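Local coordinates for peptidase S9 prolyl oligopeptidase catalytic domain-containing protein (Pyrococcus horikoshii, PDB 4HXF) that probably acts as an acylaminoacyl peptidase, a serine protease of the prolyl oligopeptidase family that assembles into a self-compartmentalizing hexamer, at residues E102-E110 / A120-D128; D191-I202 / F214-I222. One frame throughout, in Å; residues are numbered along the deposited sequence.

Contact 1 (E102-E110 / A120-D128); sequences EAKNIRSIE and AVGFKRRED. With MG (magnesium ion), chain G.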
loop_
_atom_site.group_PDB
_atom_site.type_symbol
_atom_site.label_atom_id
_atom_site.label_comp_id
_atom_site.label_asym_id
_atom_site.label_seq_id
_atom_site.Cartn_x
_atom_site.Cartn_y
_atom_site.Cartn_z
ATOM N N GLU A 102 -20.724 -2.356 15.692
ATOM C CA GLU A 102 -19.568 -3.070 15.135
ATOM C C GLU A 102 -19.082 -3.733 16.304
ATOM O O GLU A 102 -18.468 -2.906 17.031
ATOM C CB GLU A 102 -18.456 -2.068 14.689
ATOM C CG GLU A 102 -18.470 -1.654 13.239
ATOM C CD GLU A 102 -17.508 -2.473 12.378
ATOM O OE1 GLU A 102 -17.585 -2.299 11.139
ATOM O OE2 GLU A 102 -16.711 -3.292 12.916
ATOM N N ALA A 103 -19.155 -5.109 16.266
ATOM C CA ALA A 103 -19.402 -6.244 17.258
ATOM C C ALA A 103 -18.384 -7.411 17.166
ATOM O O ALA A 103 -18.763 -8.613 16.974
ATOM C CB ALA A 103 -20.776 -6.916 17.051
ATOM N N LYS A 104 -17.124 -7.111 17.283
ATOM C CA LYS A 104 -16.165 -8.224 17.668
ATOM C C LYS A 104 -16.486 -9.096 18.962
ATOM O O LYS A 104 -16.975 -8.640 20.020
ATOM C CB LYS A 104 -14.704 -7.822 17.475
ATOM C CG LYS A 104 -13.676 -7.780 18.583
ATOM C CD LYS A 104 -12.407 -7.421 17.804
ATOM N N ASN A 105 -16.337 -10.377 18.711
ATOM C CA ASN A 105 -16.543 -11.462 19.648
ATOM C C ASN A 105 -17.968 -11.616 20.097
ATOM O O ASN A 105 -18.197 -11.993 21.269
ATOM C CB ASN A 105 -15.635 -11.254 20.848
ATOM C CG ASN A 105 -14.156 -11.255 20.439
ATOM O OD1 ASN A 105 -13.753 -11.911 19.461
ATOM N ND2 ASN A 105 -13.379 -10.529 21.176
ATOM N N ILE A 106 -18.913 -11.354 19.204
ATOM C CA ILE A 106 -20.310 -11.634 19.434
ATOM C C ILE A 106 -20.596 -12.968 18.905
ATOM O O ILE A 106 -20.156 -13.249 17.795
ATOM C CB ILE A 106 -21.214 -10.582 18.701
ATOM C CG1 ILE A 106 -21.013 -9.241 19.394
ATOM C CG2 ILE A 106 -22.675 -11.037 18.710
ATOM C CD1 ILE A 106 -21.233 -9.258 20.919
ATOM N N ARG A 107 -21.232 -13.818 19.687
ATOM C CA ARG A 107 -21.561 -15.192 19.347
ATOM C C ARG A 107 -23.044 -15.388 18.992
ATOM O O ARG A 107 -23.436 -16.387 18.370
ATOM C CB ARG A 107 -21.173 -16.169 20.441
ATOM C CG ARG A 107 -19.654 -16.276 20.698
ATOM C CD ARG A 107 -19.245 -17.431 21.607
ATOM N NE ARG A 107 -17.762 -17.505 21.699
ATOM C CZ ARG A 107 -17.031 -17.621 22.844
ATOM N NH1 ARG A 107 -17.643 -17.622 24.007
ATOM N NH2 ARG A 107 -15.675 -17.734 22.798
ATOM N N SER A 108 -23.929 -14.536 19.521
ATOM C CA SER A 108 -25.387 -14.762 19.334
ATOM C C SER A 108 -26.085 -13.419 19.308
ATOM O O SER A 108 -25.697 -12.535 20.042
ATOM C CB SER A 108 -26.117 -15.633 20.355
ATOM O OG SER A 108 -26.087 -15.199 21.747
ATOM N N ILE A 109 -27.187 -13.369 18.551
ATOM C CA ILE A 109 -28.116 -12.229 18.544
ATOM C C ILE A 109 -29.541 -12.736 18.559
ATOM O O ILE A 109 -29.839 -13.678 17.855
ATOM C CB ILE A 109 -27.951 -11.172 17.387
ATOM C CG1 ILE A 109 -27.802 -11.858 16.009
ATOM C CG2 ILE A 109 -26.667 -10.316 17.664
ATOM C CD1 ILE A 109 -27.897 -10.836 14.861
ATOM N N GLU A 110 -30.397 -12.127 19.351
ATOM C CA GLU A 110 -31.816 -12.507 19.461
ATOM C C GLU A 110 -32.693 -11.292 19.680
ATOM O O GLU A 110 -32.418 -10.466 20.616
ATOM C CB GLU A 110 -32.023 -13.473 20.703
ATOM C CG GLU A 110 -33.391 -13.945 20.991
ATOM C CD GLU A 110 -33.684 -14.636 22.407
ATOM O OE1 GLU A 110 -32.906 -14.687 23.275
ATOM O OE2 GLU A 110 -34.832 -15.024 22.585
ATOM N N ALA A 120 -27.353 -9.470 22.581
ATOM C CA ALA A 120 -26.130 -10.062 21.998
ATOM C C ALA A 120 -25.350 -10.675 23.129
ATOM O O ALA A 120 -25.080 -10.038 24.172
ATOM C CB ALA A 120 -25.316 -9.004 21.294
ATOM N N VAL A 121 -24.793 -11.855 22.920
ATOM C CA VAL A 121 -23.951 -12.544 23.862
ATOM C C VAL A 121 -22.637 -12.781 23.191
ATOM O O VAL A 121 -22.580 -13.186 22.034
ATOM C CB VAL A 121 -24.603 -13.835 24.330
ATOM C CG1 VAL A 121 -23.657 -14.573 25.373
ATOM C CG2 VAL A 121 -26.029 -13.626 24.832
ATOM N N GLY A 122 -21.579 -12.407 23.883
ATOM C CA GLY A 122 -20.237 -12.502 23.358
ATOM C C GLY A 122 -19.253 -12.811 24.440
ATOM O O GLY A 122 -19.556 -13.438 25.445
ATOM N N PHE A 123 -17.984 -12.418 24.230
ATOM C CA PHE A 123 -16.962 -12.737 25.212
ATOM C C PHE A 123 -15.851 -11.673 25.193
ATOM O O PHE A 123 -15.765 -10.887 24.184
ATOM C CB PHE A 123 -16.368 -14.115 24.972
ATOM C CG PHE A 123 -15.675 -14.266 23.654
ATOM C CD1 PHE A 123 -16.371 -14.620 22.489
ATOM C CD2 PHE A 123 -14.313 -14.015 23.550
ATOM C CE1 PHE A 123 -15.666 -14.770 21.246
ATOM C CE2 PHE A 123 -13.632 -14.161 22.344
ATOM C CZ PHE A 123 -14.300 -14.552 21.207
ATOM N N LYS A 124 -15.021 -11.659 26.247
ATOM C CA LYS A 124 -13.902 -10.782 26.326
ATOM C C LYS A 124 -12.793 -11.522 27.020
ATOM O O LYS A 124 -13.060 -12.320 27.914
ATOM C CB LYS A 124 -14.223 -9.472 27.055
ATOM C CG LYS A 124 -14.740 -9.509 28.481
ATOM C CD LYS A 124 -14.692 -8.065 29.068
ATOM C CE LYS A 124 -15.653 -7.737 30.222
ATOM N NZ LYS A 124 -16.223 -8.881 30.971
ATOM N N ARG A 125 -11.552 -11.245 26.607
ATOM C CA ARG A 125 -10.357 -11.959 27.076
ATOM C C ARG A 125 -9.288 -10.939 27.425
ATOM O O ARG A 125 -9.475 -9.752 27.129
ATOM C CB ARG A 125 -9.866 -12.859 25.945
ATOM C CG ARG A 125 -10.805 -13.922 25.546
ATOM C CD ARG A 125 -10.235 -14.845 24.481
ATOM N NE ARG A 125 -11.165 -15.922 24.190
ATOM C CZ ARG A 125 -11.082 -16.750 23.135
ATOM N NH1 ARG A 125 -10.037 -16.599 22.248
ATOM N NH2 ARG A 125 -11.998 -17.686 22.941
ATOM N N ARG A 126 -8.185 -11.388 28.022
ATOM C CA ARG A 126 -7.084 -10.510 28.492
ATOM C C ARG A 126 -6.382 -9.878 27.299
ATOM O O ARG A 126 -6.069 -8.690 27.312
ATOM C CB ARG A 126 -6.139 -11.303 29.403
ATOM C CG ARG A 126 -6.588 -11.534 30.828
ATOM C CD ARG A 126 -5.817 -12.626 31.611
ATOM N NE ARG A 126 -6.325 -12.594 32.987
ATOM C CZ ARG A 126 -6.713 -13.653 33.702
ATOM N NH1 ARG A 126 -7.165 -13.488 34.975
ATOM N NH2 ARG A 126 -6.652 -14.878 33.174
ATOM N N GLU A 127 -6.090 -10.599 26.242
ATOM C CA GLU A 127 -5.534 -10.032 24.946
ATOM C C GLU A 127 -4.074 -9.454 24.888
ATOM O O GLU A 127 -3.787 -8.660 24.020
ATOM C CB GLU A 127 -6.419 -8.929 24.351
ATOM C CG GLU A 127 -7.906 -9.296 24.339
ATOM C CD GLU A 127 -8.253 -10.381 23.391
ATOM O OE1 GLU A 127 -7.319 -10.991 22.875
ATOM O OE2 GLU A 127 -9.464 -10.642 23.138
ATOM N N ASP A 128 -3.276 -9.874 25.797
ATOM C CA ASP A 128 -1.856 -9.469 25.737
ATOM C C ASP A 128 -1.296 -10.061 24.400
ATOM O O ASP A 128 -1.514 -11.269 24.095
ATOM C CB ASP A 128 -1.045 -9.928 26.893
ATOM C CG ASP A 128 0.396 -9.442 26.774
ATOM O OD1 ASP A 128 0.613 -8.270 27.204
ATOM O OD2 ASP A 128 1.316 -10.156 26.210
HETATM MG MG MG G . -6.984 -12.844 21.968
HETATM O O HOH W 1 -20.389 -15.928 24.320
HETATM O O HOH W 2 -9.194 -12.968 21.703
HETATM O O HOH W 3 -6.774 -13.837 23.715
HETATM O O HOH W 4 -6.799 -14.617 20.524
HETATM O O HOH W 5 -6.849 -11.533 20.064
HETATM O O HOH W 6 -4.912 -12.577 22.004
#
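Arg107 and Ser108 both turn their backbone N-H groups to the carbonyl of Val121, forming a classic beta bulge in an antiparallel pair. Arg107 N donates to Val121 O over 2.8 Å, and Ser108 N makes a second, longer bond to that oxygen; Val121 N returns one to Ser108 O at 3.1 Å. Nearer the turn, Phe123 N reaches Asn105 O at 3.0 Å. Asn105 has a positive phi, which asparagine tolerates well, as the third residue of a type II turn. Gly122 suits its place because any CB would collide with Asn105 O.

Among the side chains, the Phe123 ring is covered on both faces. Its CG sits between the backbone N and carbonyl carbon (chi1 62°), turning the ring toward the 102-110 segment. Asn105 CB lies over one face, 3.6 Å from the ring centroid, and its amide stacks 24° from parallel. The Arg107 guanidinium covers the opposite face, though its exact spacing is doubtful. With an alanine in place of Phe123, a gap would probably open between amide and guanidinium, leaving the amide freer to turn and Arg107 held mainly by Glu150. On the other side of the sheet, Ile106 CD1 meets Ala120 CB at 4.1 Å, as does Ile109 CG2.

The Arg107 and Arg125 guanidinium groups come together because both form salt bridges to the Glu150 carboxylate. Glu127 OE1 binds magnesium at 2.1 Å, and five waters complete the shell; one of them donates to Glu127 OE2.

Strand 106-111 is an outermost strand of its four-stranded sheet, and strand 117-124 lies between it and strand 151-158. Ile106 and Ala120 pack on strand 151-158, while Ile109 reaches Ile87 of strand 86-91 in the preceding sheet.

Contact 2 (D191-I202 / F214-I222); sequences DVIPRYFKYWDI and FEKVSFYAI
Trp200 carries Tyr220 over one face of its indole: Tyr220 CB stands 3.9 Å from the centroid of the five-membered ring and CD1 leans over the six-membered one, with the ring planes 41° apart. Val217 O lies in plane at the indole edge. The Tyr199 ring has Lys216 methylenes over one face and Lys198 CG over the other, with Arg195 CZ in plane at its edge. Lys216 CG points opposite its own amide nitrogen (chi1 -163°), and the extended chain runs past the tyrosine, carrying NZ to Asp191 OD2 at 2.8 Å. The same oxygen takes Arg195 NH1, so Asp191 is shared by two cations, which it probably helps hold together. Ser218 OG gives a 2.7 Å bond to Lys198 O, a short polar group fitting a tight corner.

On Trp200's side of the sheet, Ile202 CD1 touches Phe214, Val217 and Phe219. Backbone bonds join Trp200 with Val217 and Ile202 with Phe214; between them Asp201 OD1, also held by His189, accepts Lys216 N at 3.0 Å. Lys216 and Val217 both face Trp200, a G1 bulge. Past it the chain turns from strand 209-217 into 219-224 of the next sheet, the passage between consecutive blades of a beta-propeller.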
loop_
_atom_site.group_PDB
_atom_site.type_symbol
_atom_site.label_atom_id
_atom_site.label_comp_id
_atom_site.label_asym_id
_atom_site.label_seq_id
_atom_site.Cartn_x
_atom_site.Cartn_y
_atom_site.Cartn_z
ATOM N N ASP A 191 -17.811 -25.741 41.471
ATOM C CA ASP A 191 -17.356 -26.479 42.689
ATOM C C ASP A 191 -15.827 -26.328 42.785
ATOM O O ASP A 191 -15.390 -25.195 42.898
ATOM C CB ASP A 191 -17.779 -27.919 42.641
ATOM C CG ASP A 191 -19.383 -28.054 42.728
ATOM O OD1 ASP A 191 -19.960 -27.392 43.507
ATOM O OD2 ASP A 191 -19.857 -28.877 42.059
ATOM N N VAL A 192 -15.026 -27.391 42.692
ATOM C CA VAL A 192 -13.498 -27.183 42.730
ATOM C C VAL A 192 -13.107 -26.524 41.372
ATOM O O VAL A 192 -12.334 -25.599 41.364
ATOM C CB VAL A 192 -12.816 -28.490 42.934
ATOM C CG1 VAL A 192 -11.289 -28.350 42.782
ATOM C CG2 VAL A 192 -13.124 -29.000 44.369
ATOM N N ILE A 193 -13.810 -26.931 40.314
ATOM C CA ILE A 193 -13.752 -26.353 39.022
ATOM C C ILE A 193 -15.160 -26.104 38.533
ATOM O O ILE A 193 -16.149 -26.623 39.096
ATOM C CB ILE A 193 -12.977 -27.222 38.040
ATOM C CG1 ILE A 193 -13.587 -28.582 37.757
ATOM C CG2 ILE A 193 -11.529 -27.441 38.649
ATOM C CD1 ILE A 193 -12.995 -29.355 36.518
ATOM N N PRO A 194 -15.326 -25.350 37.443
ATOM C CA PRO A 194 -16.675 -25.260 36.841
ATOM C C PRO A 194 -17.166 -26.594 36.323
ATOM O O PRO A 194 -16.413 -27.357 35.733
ATOM C CB PRO A 194 -16.513 -24.217 35.696
ATOM C CG PRO A 194 -15.244 -23.519 36.015
ATOM C CD PRO A 194 -14.354 -24.541 36.705
ATOM N N ARG A 195 -18.440 -26.869 36.561
ATOM C CA ARG A 195 -19.058 -28.155 36.178
ATOM C C ARG A 195 -19.662 -28.138 34.773
ATOM O O ARG A 195 -20.894 -28.311 34.518
ATOM C CB ARG A 195 -20.053 -28.554 37.248
ATOM C CG ARG A 195 -19.578 -28.493 38.644
ATOM C CD ARG A 195 -18.441 -29.483 38.941
ATOM N NE ARG A 195 -18.687 -30.889 38.639
ATOM C CZ ARG A 195 -19.282 -31.721 39.504
ATOM N NH1 ARG A 195 -19.759 -31.276 40.650
ATOM N NH2 ARG A 195 -19.421 -32.992 39.166
ATOM N N TYR A 196 -18.794 -27.876 33.799
ATOM C CA TYR A 196 -19.194 -27.708 32.432
ATOM C C TYR A 196 -19.939 -28.887 31.909
ATOM O O TYR A 196 -19.550 -29.975 32.220
ATOM C CB TYR A 196 -17.967 -27.565 31.577
ATOM C CG TYR A 196 -17.107 -26.358 31.850
ATOM C CD1 TYR A 196 -15.827 -26.499 32.364
ATOM C CD2 TYR A 196 -17.609 -25.108 31.660
ATOM C CE1 TYR A 196 -15.043 -25.368 32.555
ATOM C CE2 TYR A 196 -16.834 -23.952 31.890
ATOM C CZ TYR A 196 -15.508 -24.114 32.298
ATOM O OH TYR A 196 -14.786 -22.942 32.527
ATOM N N PHE A 197 -21.077 -28.642 31.253
ATOM C CA PHE A 197 -21.946 -29.690 30.596
ATOM C C PHE A 197 -22.640 -30.550 31.645
ATOM O O PHE A 197 -23.303 -31.504 31.300
ATOM C CB PHE A 197 -21.271 -30.519 29.483
ATOM C CG PHE A 197 -20.835 -29.721 28.301
ATOM C CD1 PHE A 197 -19.581 -29.129 28.282
ATOM C CD2 PHE A 197 -21.659 -29.597 27.191
ATOM C CE1 PHE A 197 -19.138 -28.384 27.197
ATOM C CE2 PHE A 197 -21.237 -28.835 26.092
ATOM C CZ PHE A 197 -19.988 -28.245 26.092
ATOM N N LYS A 198 -22.543 -30.231 32.913
ATOM C CA LYS A 198 -23.101 -31.005 34.005
ATOM C C LYS A 198 -24.009 -30.256 34.958
ATOM O O LYS A 198 -25.214 -30.686 35.114
ATOM C CB LYS A 198 -22.079 -31.812 34.806
ATOM C CG LYS A 198 -22.716 -32.529 36.039
ATOM C CD LYS A 198 -23.239 -33.909 35.782
ATOM C CE LYS A 198 -22.098 -34.912 35.610
ATOM N NZ LYS A 198 -21.357 -35.634 36.664
ATOM N N TYR A 199 -23.528 -29.143 35.546
ATOM C CA TYR A 199 -24.377 -28.340 36.381
ATOM C C TYR A 199 -24.322 -26.866 36.065
ATOM O O TYR A 199 -23.275 -26.349 35.801
ATOM C CB TYR A 199 -24.004 -28.511 37.828
ATOM C CG TYR A 199 -24.153 -29.953 38.341
ATOM C CD1 TYR A 199 -23.082 -30.623 38.838
ATOM C CD2 TYR A 199 -25.401 -30.600 38.401
ATOM C CE1 TYR A 199 -23.164 -31.964 39.281
ATOM C CE2 TYR A 199 -25.491 -31.927 38.922
ATOM C CZ TYR A 199 -24.360 -32.582 39.386
ATOM O OH TYR A 199 -24.348 -33.931 39.877
ATOM N N TRP A 200 -25.446 -26.214 36.162
ATOM C CA TRP A 200 -25.612 -24.771 35.971
ATOM C C TRP A 200 -26.373 -24.153 37.098
ATOM O O TRP A 200 -27.114 -24.810 37.826
ATOM C CB TRP A 200 -26.516 -24.533 34.715
ATOM C CG TRP A 200 -25.836 -24.856 33.410
ATOM C CD1 TRP A 200 -25.092 -23.957 32.578
ATOM C CD2 TRP A 200 -25.822 -26.139 32.725
ATOM N NE1 TRP A 200 -24.651 -24.595 31.469
ATOM C CE2 TRP A 200 -25.044 -25.946 31.504
ATOM C CE3 TRP A 200 -26.264 -27.413 33.047
ATOM C CZ2 TRP A 200 -24.814 -26.969 30.618
ATOM C CZ3 TRP A 200 -26.079 -28.409 32.122
ATOM C CH2 TRP A 200 -25.284 -28.222 30.978
ATOM N N ASP A 201 -26.162 -22.855 37.266
ATOM C CA ASP A 201 -27.011 -21.973 38.044
ATOM C C ASP A 201 -27.772 -21.093 37.052
ATOM O O ASP A 201 -27.177 -20.695 36.037
ATOM C CB ASP A 201 -26.199 -21.108 38.981
ATOM C CG ASP A 201 -25.328 -21.933 39.946
ATOM O OD1 ASP A 201 -25.698 -23.069 40.287
ATOM O OD2 ASP A 201 -24.313 -21.377 40.341
ATOM N N ILE A 202 -29.044 -20.901 37.258
ATOM C CA ILE A 202 -29.861 -20.149 36.332
ATOM C C ILE A 202 -30.483 -18.960 37.045
ATOM O O ILE A 202 -31.072 -19.067 38.138
ATOM C CB ILE A 202 -30.966 -21.058 35.704
ATOM C CG1 ILE A 202 -30.370 -22.335 35.106
ATOM C CG2 ILE A 202 -31.890 -20.305 34.711
ATOM C CD1 ILE A 202 -31.386 -23.343 34.514
ATOM N N PHE A 214 -32.590 -21.345 39.781
ATOM C CA PHE A 214 -32.133 -22.683 40.029
ATOM C C PHE A 214 -30.716 -22.709 40.423
ATOM O O PHE A 214 -29.849 -21.974 39.890
ATOM C CB PHE A 214 -32.250 -23.611 38.765
ATOM C CG PHE A 214 -33.646 -23.848 38.321
ATOM C CD1 PHE A 214 -34.191 -23.084 37.312
ATOM C CD2 PHE A 214 -34.473 -24.785 38.986
ATOM C CE1 PHE A 214 -35.524 -23.204 36.921
ATOM C CE2 PHE A 214 -35.820 -24.945 38.563
ATOM C CZ PHE A 214 -36.326 -24.145 37.543
ATOM N N GLU A 215 -30.368 -23.679 41.279
ATOM C CA GLU A 215 -29.021 -23.827 41.709
ATOM C C GLU A 215 -28.549 -25.243 41.473
ATOM O O GLU A 215 -29.215 -26.179 41.990
ATOM C CB GLU A 215 -28.999 -23.500 43.203
ATOM C CG GLU A 215 -27.753 -23.954 43.845
ATOM C CD GLU A 215 -26.760 -22.870 44.020
ATOM O OE1 GLU A 215 -27.027 -22.027 44.934
ATOM O OE2 GLU A 215 -25.714 -22.946 43.343
ATOM N N LYS A 216 -27.433 -25.417 40.783
ATOM C CA LYS A 216 -26.776 -26.712 40.525
ATOM C C LYS A 216 -27.745 -27.719 39.917
ATOM O O LYS A 216 -28.000 -28.834 40.489
ATOM C CB LYS A 216 -26.078 -27.229 41.778
ATOM C CG LYS A 216 -25.083 -28.306 41.504
ATOM C CD LYS A 216 -24.217 -28.582 42.796
ATOM C CE LYS A 216 -23.140 -29.571 42.550
ATOM N NZ LYS A 216 -22.113 -29.327 43.660
ATOM N N VAL A 217 -28.302 -27.316 38.781
ATOM C CA VAL A 217 -29.266 -28.182 38.049
ATOM C C VAL A 217 -28.565 -28.629 36.755
ATOM O O VAL A 217 -27.582 -27.972 36.271
ATOM C CB VAL A 217 -30.552 -27.480 37.734
ATOM C CG1 VAL A 217 -31.395 -27.348 39.040
ATOM C CG2 VAL A 217 -30.276 -26.149 37.034
ATOM N N SER A 218 -29.044 -29.720 36.098
ATOM C CA SER A 218 -28.307 -30.260 34.939
ATOM C C SER A 218 -29.096 -29.892 33.701
ATOM O O SER A 218 -29.068 -30.626 32.700
ATOM C CB SER A 218 -28.164 -31.808 35.077
ATOM O OG SER A 218 -27.275 -32.113 36.138
ATOM N N PHE A 219 -29.768 -28.723 33.706
ATOM C CA PHE A 219 -30.357 -28.150 32.505
ATOM C C PHE A 219 -30.042 -26.691 32.403
ATOM O O PHE A 219 -29.611 -26.084 33.395
ATOM C CB PHE A 219 -31.846 -28.395 32.368
ATOM C CG PHE A 219 -32.719 -28.214 33.606
ATOM C CD1 PHE A 219 -33.762 -29.142 33.829
ATOM C CD2 PHE A 219 -32.713 -27.070 34.351
ATOM C CE1 PHE A 219 -34.668 -28.923 34.894
ATOM C CE2 PHE A 219 -33.584 -26.869 35.460
ATOM C CZ PHE A 219 -34.542 -27.794 35.699
ATOM N N TYR A 220 -30.138 -26.150 31.193
ATOM C CA TYR A 220 -29.988 -24.705 30.982
ATOM C C TYR A 220 -31.140 -24.228 30.132
ATOM O O TYR A 220 -31.865 -25.023 29.513
ATOM C CB TYR A 220 -28.568 -24.383 30.402
ATOM C CG TYR A 220 -28.309 -25.026 29.059
ATOM C CD1 TYR A 220 -27.813 -26.330 28.976
ATOM C CD2 TYR A 220 -28.440 -24.318 27.879
ATOM C CE1 TYR A 220 -27.462 -26.934 27.783
ATOM C CE2 TYR A 220 -28.145 -24.964 26.643
ATOM C CZ TYR A 220 -27.722 -26.265 26.626
ATOM O OH TYR A 220 -27.390 -26.943 25.439
ATOM N N ALA A 221 -31.354 -22.914 30.074
ATOM C CA ALA A 221 -32.530 -22.359 29.358
ATOM C C ALA A 221 -32.158 -22.233 27.844
ATOM O O ALA A 221 -31.054 -21.764 27.454
ATOM C CB ALA A 221 -32.929 -20.997 29.964
ATOM N N ILE A 222 -33.021 -22.713 26.996
ATOM C CA ILE A 222 -32.837 -22.678 25.559
ATOM C C ILE A 222 -33.851 -21.806 24.812
ATOM O O ILE A 222 -33.507 -21.373 23.677
ATOM C CB ILE A 222 -32.775 -24.115 24.956
ATOM C CG1 ILE A 222 -33.983 -24.954 25.202
ATOM C CG2 ILE A 222 -31.416 -24.776 25.399
ATOM C CD1 ILE A 222 -34.182 -26.160 24.292
#

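Contact 1 and contact 2 belong to different blades of the beta-propeller: 102-110 with 120-128 pairs strands of one four-stranded sheet, whereas 191-202 with 214-222 spans the next sheet and the start of the one after. Their centres are 22 Å apart, and their nearest atoms, about 7 Å apart, do not touch. Each has a magnesium ion nearby, bound by Glu127 in contact 1 and about 8 Å from the Tyr220 side chain in contact 2. Both reach a neighbouring subunit. In contact 2, Tyr196 also packs on Trp506 of helix 504-511, which carries Phe507 and Asp508 of the inhibitor pocket, linking propeller to hydrolase domain.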